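Local coordinates for DNA translocase coupling protein (Clostridium perfringens, PDB 6O1W) that probably binds ATP and DNA as the cytoplasmic motor domain of a coupling protein thought to move plasmid DNA during conjugation, at residues A92-Y97 with K324-F329; Q116-N121 with T335-A340. One frame throughout, in Å; residues are numbered along the deposited sequence.

Contact 1 of 2, residues A92-Y97 with K324-F329; sequences AKIPKY and KGRFLF
The guanidinium of Arg326 has the aliphatic end of Ile94 over one face and the carbonyl of Pro95 at its edge. Ile94 CD1 sits 3.4 Å above the plane, displaced toward the rim, and comes within 3.5 Å of Arg326 CZ. Ile94 CG1 follows on the same group, 3.6 Å from Arg326 NH2. At the edge, Arg326 NH2 gives a hydrogen bond of 2.8 Å to Pro95 O; the acceptor lies close to the guanidinium plane, whereas the nitrogen stands well above the plane of the carbonyl. Lys96 CG approaches obliquely, and its extended chain carries the ammonium away.

Arg326 leaves the strand with CG anti to the backbone N (chi1 -172°), then bends at chi2 and chi3, which folds the head over to the 92-97 loop. A second anchor, the hydrogen bond from Arg326 NE to Gln339 OE1, helps fix the rotation of the group. Lys324 O is in turn bonded by Gln339 NE2. Here a single buried arginine joins the start of strand 326-331 to the irregular connection between strands 82-89 and 111-116, beside the antiparallel part of the mixed sheet of a P-loop NTPase fold of the FtsK/SpoIIIE family.

Contact 2 of 2, residues Q116-N121 with T335-A340; sequences QTFSGN and TVQFQA. With BGC (beta-D-glucopyranose), chain C.
Gln116 and Gln339 form an antiparallel hydrogen-bonded pair, with Gln116 N to Gln339 O and Gln339 N to Gln116 O both 2.8 Å long. Their side chains leave on the same face of the sheet and then part: Gln116 runs out extended, away from the strand, whereas Gln339 bends at chi2, carrying its amide to Arg326 and Lys324 O.

Beyond this pair the ladder is continued by a side chain. Thr117 holds OG1 opposite its own backbone nitrogen (chi1 -165°), and the hydroxyl donates to Gln337 O, 2.7 Å away, approaching almost in line with the carbonyl bond. The same backbone oxygen is 3.8 Å from Phe118 CE2. The Phe118 ring slants across Gln337, its CZ 4.1 Å from Gln337 CB, so the contact falls on the aliphatic base of that side chain. Phe338 takes a different rotamer, chi1 81°, which sets CG between N and the carbonyl carbon and turns the ring away from the 116-121 loop, with its edge near Gln116 N. The approach of Phe338 CB to Gln116 O, 3.4 Å, is set by the backbone.

The loop closes on itself through a bond from Thr117 N to Gly120 O. Val336 CG2 is 3.9 Å from O2 of the bound glucose, whose pocket also includes Asn121. Strand 334-340 is flanked by 111-116 and 326-331; Ile122 of strand 121-125 packs against Thr117, Val336 and Phe338, while Met88 of strand 82-89 meets Phe118 and Gln337.

Contacts 1 and 2 lie about 7 Å apart, centre to centre, and are joined through the consecutive strands 326-331 and 334-340, paired in one sheet. Phe329 N probably bonds to Val336 O at 2.8 Å. Gln339 is shared by the two contacts: its OE1, 2.8 Å from Arg326 NE, serves the arginine of contact 1, and its backbone serves the ladder of contact 2. A glucose pocket draws Phe329 from contact 1 and Asn121 and Val336 from contact 2. At the other end of these strands, Ala340 belongs to the ATP site seen in this protein with nucleotide, absent here, and the Lys324 side chain is about 5 Å from Gly139 and Gly141 of the P-loop.

Contact 1 of 2, residues A92-Y97 with K324-F329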
loop_
_atom_site.group_PDB
_atom_site.type_symbol
_atom_site.label_atom_id
_atom_site.label_comp_id
_atom_site.label_asym_id
_atom_site.label_seq_id
_atom_site.Cartn_x
_atom_site.Cartn_y
_atom_site.Cartn_z
ATOM N N ALA A 92 7.032 11.857 16.035
ATOM C CA ALA A 92 6.552 11.228 14.795
ATOM C C ALA A 92 5.463 10.217 15.172
ATOM O O ALA A 92 5.697 9.004 15.216
ATOM C CB ALA A 92 7.710 10.558 14.047
ATOM N N LYS A 93 4.267 10.746 15.470
ATOM C CA LYS A 93 3.138 9.969 15.942
ATOM C C LYS A 93 2.135 9.585 14.840
ATOM O O LYS A 93 1.725 10.420 14.028
ATOM C CB LYS A 93 2.448 10.695 17.105
ATOM C CG LYS A 93 1.576 9.794 17.978
ATOM C CD LYS A 93 2.265 9.381 19.290
ATOM C CE LYS A 93 1.446 8.366 20.061
ATOM N NZ LYS A 93 2.090 7.976 21.342
ATOM N N ILE A 94 1.793 8.296 14.802
ATOM C CA ILE A 94 0.795 7.692 13.914
ATOM C C ILE A 94 0.128 6.585 14.724
ATOM O O ILE A 94 0.822 5.950 15.514
ATOM C CB ILE A 94 1.301 7.204 12.502
ATOM C CG1 ILE A 94 2.534 6.302 12.570
ATOM C CG2 ILE A 94 1.541 8.371 11.559
ATOM C CD1 ILE A 94 3.046 5.898 11.192
ATOM N N PRO A 95 -1.181 6.302 14.542
ATOM C CA PRO A 95 -1.814 5.248 15.340
ATOM C C PRO A 95 -1.273 3.856 15.071
ATOM O O PRO A 95 -0.653 3.614 14.034
ATOM C CB PRO A 95 -3.299 5.359 14.961
ATOM C CG PRO A 95 -3.458 6.697 14.337
ATOM C CD PRO A 95 -2.163 6.951 13.650
ATOM N N LYS A 96 -1.507 2.936 16.015
ATOM C CA LYS A 96 -1.081 1.532 15.886
ATOM C C LYS A 96 -2.320 0.673 15.571
ATOM O O LYS A 96 -2.221 -0.538 15.349
ATOM C CB LYS A 96 -0.371 1.054 17.166
ATOM C CG LYS A 96 0.922 1.795 17.465
ATOM C CD LYS A 96 1.758 1.043 18.505
ATOM C CE LYS A 96 3.153 1.616 18.627
ATOM N NZ LYS A 96 4.062 0.719 19.389
ATOM N N TYR A 97 -3.491 1.331 15.582
ATOM C CA TYR A 97 -4.795 0.778 15.261
ATOM C C TYR A 97 -5.680 1.924 14.846
ATOM O O TYR A 97 -5.762 2.934 15.541
ATOM C CB TYR A 97 -5.410 0.029 16.452
ATOM C CG TYR A 97 -6.757 -0.592 16.149
ATOM C CD1 TYR A 97 -6.897 -1.555 15.150
ATOM C CD2 TYR A 97 -7.889 -0.239 16.879
ATOM C CE1 TYR A 97 -8.131 -2.139 14.879
ATOM C CE2 TYR A 97 -9.123 -0.827 16.622
ATOM C CZ TYR A 97 -9.241 -1.766 15.613
ATOM O OH TYR A 97 -10.460 -2.353 15.372
ATOM N N LYS A 324 0.836 -4.203 13.002
ATOM C CA LYS A 324 -0.195 -4.636 12.065
ATOM C C LYS A 324 -0.900 -3.411 11.466
ATOM O O LYS A 324 -1.299 -2.485 12.200
ATOM C CB LYS A 324 -1.215 -5.587 12.729
ATOM C CG LYS A 324 -1.971 -6.443 11.709
ATOM C CD LYS A 324 -3.024 -7.336 12.372
ATOM C CE LYS A 324 -3.986 -7.959 11.381
ATOM N NZ LYS A 324 -4.867 -6.947 10.727
ATOM N N GLY A 325 -1.028 -3.427 10.138
ATOM C CA GLY A 325 -1.662 -2.356 9.383
ATOM C C GLY A 325 -0.755 -1.175 9.092
ATOM O O GLY A 325 -1.217 -0.161 8.566
ATOM N N ARG A 326 0.536 -1.290 9.406
ATOM C CA ARG A 326 1.508 -0.228 9.136
ATOM C C ARG A 326 2.108 -0.445 7.740
ATOM O O ARG A 326 2.590 -1.532 7.423
ATOM C CB ARG A 326 2.582 -0.190 10.221
ATOM C CG ARG A 326 3.525 1.006 10.122
ATOM C CD ARG A 326 2.800 2.329 10.278
ATOM N NE ARG A 326 2.146 2.503 11.582
ATOM C CZ ARG A 326 2.779 2.739 12.731
ATOM N NH1 ARG A 326 4.105 2.784 12.772
ATOM N NH2 ARG A 326 2.090 2.941 13.846
ATOM N N PHE A 327 2.026 0.566 6.886
ATOM C CA PHE A 327 2.487 0.407 5.507
ATOM C C PHE A 327 3.292 1.571 5.045
ATOM O O PHE A 327 3.269 2.624 5.681
ATOM C CB PHE A 327 1.230 0.319 4.582
ATOM C CG PHE A 327 0.522 -1.006 4.572
ATOM C CD1 PHE A 327 -0.404 -1.324 5.552
ATOM C CD2 PHE A 327 0.814 -1.958 3.603
ATOM C CE1 PHE A 327 -1.005 -2.585 5.578
ATOM C CE2 PHE A 327 0.192 -3.207 3.610
ATOM C CZ PHE A 327 -0.696 -3.522 4.606
ATOM N N LEU A 328 3.930 1.397 3.871
ATOM C CA LEU A 328 4.542 2.451 3.067
ATOM C C LEU A 328 3.607 2.801 1.892
ATOM O O LEU A 328 3.047 1.927 1.228
ATOM C CB LEU A 328 5.915 2.061 2.519
ATOM C CG LEU A 328 7.004 1.821 3.585
ATOM C CD1 LEU A 328 8.226 1.297 2.952
ATOM C CD2 LEU A 328 7.322 3.095 4.343
ATOM N N PHE A 329 3.476 4.080 1.632
ATOM C CA PHE A 329 2.710 4.628 0.518
ATOM C C PHE A 329 3.714 5.306 -0.409
ATOM O O PHE A 329 4.466 6.177 0.023
ATOM C CB PHE A 329 1.693 5.677 1.008
ATOM C CG PHE A 329 0.859 6.310 -0.090
ATOM C CD1 PHE A 329 -0.301 5.699 -0.548
ATOM C CD2 PHE A 329 1.215 7.546 -0.638
ATOM C CE1 PHE A 329 -1.083 6.300 -1.536
ATOM C CE2 PHE A 329 0.411 8.161 -1.604
ATOM C CZ PHE A 329 -0.720 7.525 -2.065
#

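Contact 2 of 2, residues Q116-N121 with T335-A340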
loop_
_atom_site.group_PDB
_atom_site.type_symbol
_atom_site.label_atom_id
_atom_site.label_comp_id
_atom_site.label_asym_id
_atom_site.label_seq_id
_atom_site.Cartn_x
_atom_site.Cartn_y
_atom_site.Cartn_z
ATOM N N GLN A 116 -3.943 6.889 7.941
ATOM C CA GLN A 116 -3.324 8.056 8.571
ATOM C C GLN A 116 -1.829 8.104 8.526
ATOM O O GLN A 116 -1.184 7.139 8.915
ATOM C CB GLN A 116 -3.760 8.135 10.052
ATOM C CG GLN A 116 -3.687 9.549 10.616
ATOM C CD GLN A 116 -4.173 9.639 12.037
ATOM O OE1 GLN A 116 -5.243 9.156 12.398
ATOM N NE2 GLN A 116 -3.403 10.295 12.869
ATOM N N THR A 117 -1.279 9.279 8.151
ATOM C CA THR A 117 0.154 9.551 8.148
ATOM C C THR A 117 0.455 10.585 9.282
ATOM O O THR A 117 -0.410 10.808 10.129
ATOM C CB THR A 117 0.685 9.889 6.728
ATOM O OG1 THR A 117 2.116 9.790 6.743
ATOM C CG2 THR A 117 0.259 11.272 6.238
ATOM N N PHE A 118 1.674 11.151 9.331
ATOM C CA PHE A 118 2.111 12.099 10.379
ATOM C C PHE A 118 1.302 13.395 10.408
ATOM O O PHE A 118 0.883 13.817 11.482
ATOM C CB PHE A 118 3.622 12.389 10.277
ATOM C CG PHE A 118 4.447 11.124 10.249
ATOM C CD1 PHE A 118 4.686 10.407 11.413
ATOM C CD2 PHE A 118 4.913 10.607 9.046
ATOM C CE1 PHE A 118 5.416 9.207 11.384
ATOM C CE2 PHE A 118 5.616 9.393 9.012
ATOM C CZ PHE A 118 5.874 8.710 10.185
ATOM N N SER A 119 1.081 14.009 9.229
ATOM C CA SER A 119 0.298 15.225 9.054
ATOM C C SER A 119 -0.850 14.888 8.112
ATOM O O SER A 119 -0.658 14.875 6.890
ATOM C CB SER A 119 1.151 16.338 8.446
ATOM O OG SER A 119 2.287 16.643 9.237
ATOM N N GLY A 120 -2.003 14.553 8.685
ATOM C CA GLY A 120 -3.219 14.232 7.935
ATOM C C GLY A 120 -3.365 12.804 7.454
ATOM O O GLY A 120 -2.560 11.927 7.787
ATOM N N ASN A 121 -4.408 12.575 6.647
ATOM C CA ASN A 121 -4.736 11.274 6.082
ATOM C C ASN A 121 -4.203 11.117 4.670
ATOM O O ASN A 121 -3.921 12.108 3.986
ATOM C CB ASN A 121 -6.246 11.058 6.093
ATOM C CG ASN A 121 -6.820 10.928 7.479
ATOM O OD1 ASN A 121 -6.217 10.360 8.398
ATOM N ND2 ASN A 121 -8.009 11.451 7.659
ATOM N N THR A 335 8.155 8.234 -0.663
ATOM C CA THR A 335 7.670 7.062 0.079
ATOM C C THR A 335 7.389 7.497 1.504
ATOM O O THR A 335 8.305 7.925 2.189
ATOM C CB THR A 335 8.689 5.882 0.041
ATOM O OG1 THR A 335 9.000 5.548 -1.304
ATOM C CG2 THR A 335 8.165 4.624 0.753
ATOM N N VAL A 336 6.140 7.401 1.953
ATOM C CA VAL A 336 5.798 7.811 3.323
ATOM C C VAL A 336 5.223 6.647 4.126
ATOM O O VAL A 336 4.600 5.750 3.558
ATOM C CB VAL A 336 4.890 9.088 3.402
ATOM C CG1 VAL A 336 5.466 10.247 2.582
ATOM C CG2 VAL A 336 3.457 8.791 2.989
ATOM N N GLN A 337 5.391 6.689 5.444
ATOM C CA GLN A 337 4.851 5.674 6.329
ATOM C C GLN A 337 3.433 6.115 6.741
ATOM O O GLN A 337 3.190 7.297 6.964
ATOM C CB GLN A 337 5.792 5.518 7.574
ATOM C CG GLN A 337 5.360 4.433 8.540
ATOM C CD GLN A 337 6.271 4.174 9.731
ATOM O OE1 GLN A 337 7.305 4.811 9.998
ATOM N NE2 GLN A 337 5.880 3.210 10.490
ATOM N N PHE A 338 2.493 5.171 6.820
ATOM C CA PHE A 338 1.137 5.464 7.270
ATOM C C PHE A 338 0.521 4.224 7.898
ATOM O O PHE A 338 0.960 3.105 7.585
ATOM C CB PHE A 338 0.230 5.961 6.097
ATOM C CG PHE A 338 -0.353 4.889 5.205
ATOM C CD1 PHE A 338 0.418 4.296 4.209
ATOM C CD2 PHE A 338 -1.687 4.504 5.329
ATOM C CE1 PHE A 338 -0.135 3.336 3.348
ATOM C CE2 PHE A 338 -2.233 3.535 4.483
ATOM C CZ PHE A 338 -1.447 2.940 3.509
ATOM N N GLN A 339 -0.543 4.437 8.722
ATOM C CA GLN A 339 -1.349 3.388 9.331
ATOM C C GLN A 339 -2.604 3.243 8.493
ATOM O O GLN A 339 -3.377 4.186 8.372
ATOM C CB GLN A 339 -1.754 3.743 10.786
ATOM C CG GLN A 339 -2.466 2.600 11.559
ATOM C CD GLN A 339 -1.633 1.340 11.736
ATOM O OE1 GLN A 339 -0.399 1.368 11.779
ATOM N NE2 GLN A 339 -2.294 0.186 11.835
ATOM N N ALA A 340 -2.812 2.061 7.946
ATOM C CA ALA A 340 -3.966 1.731 7.128
ATOM C C ALA A 340 -5.173 1.482 7.999
ATOM O O ALA A 340 -5.039 0.939 9.092
ATOM C CB ALA A 340 -3.671 0.480 6.308
HETATM C C2 BGC C . 0.686 12.337 0.405
HETATM C C3 BGC C . -0.016 12.858 1.652
HETATM C C4 BGC C . -1.185 13.749 1.252
HETATM C C5 BGC C . -2.252 12.881 0.593
HETATM C C6 BGC C . -3.221 13.647 -0.290
HETATM C C1 BGC C . -0.316 12.003 -0.708
HETATM O O1 BGC C . -0.233 12.963 -1.704
HETATM O O2 BGC C . 1.474 11.191 0.707
HETATM O O3 BGC C . 0.900 13.576 2.473
HETATM O O4 BGC C . -1.741 14.415 2.385
HETATM O O5 BGC C . -1.654 11.831 -0.196
HETATM O O6 BGC C . -2.676 14.044 -1.545
#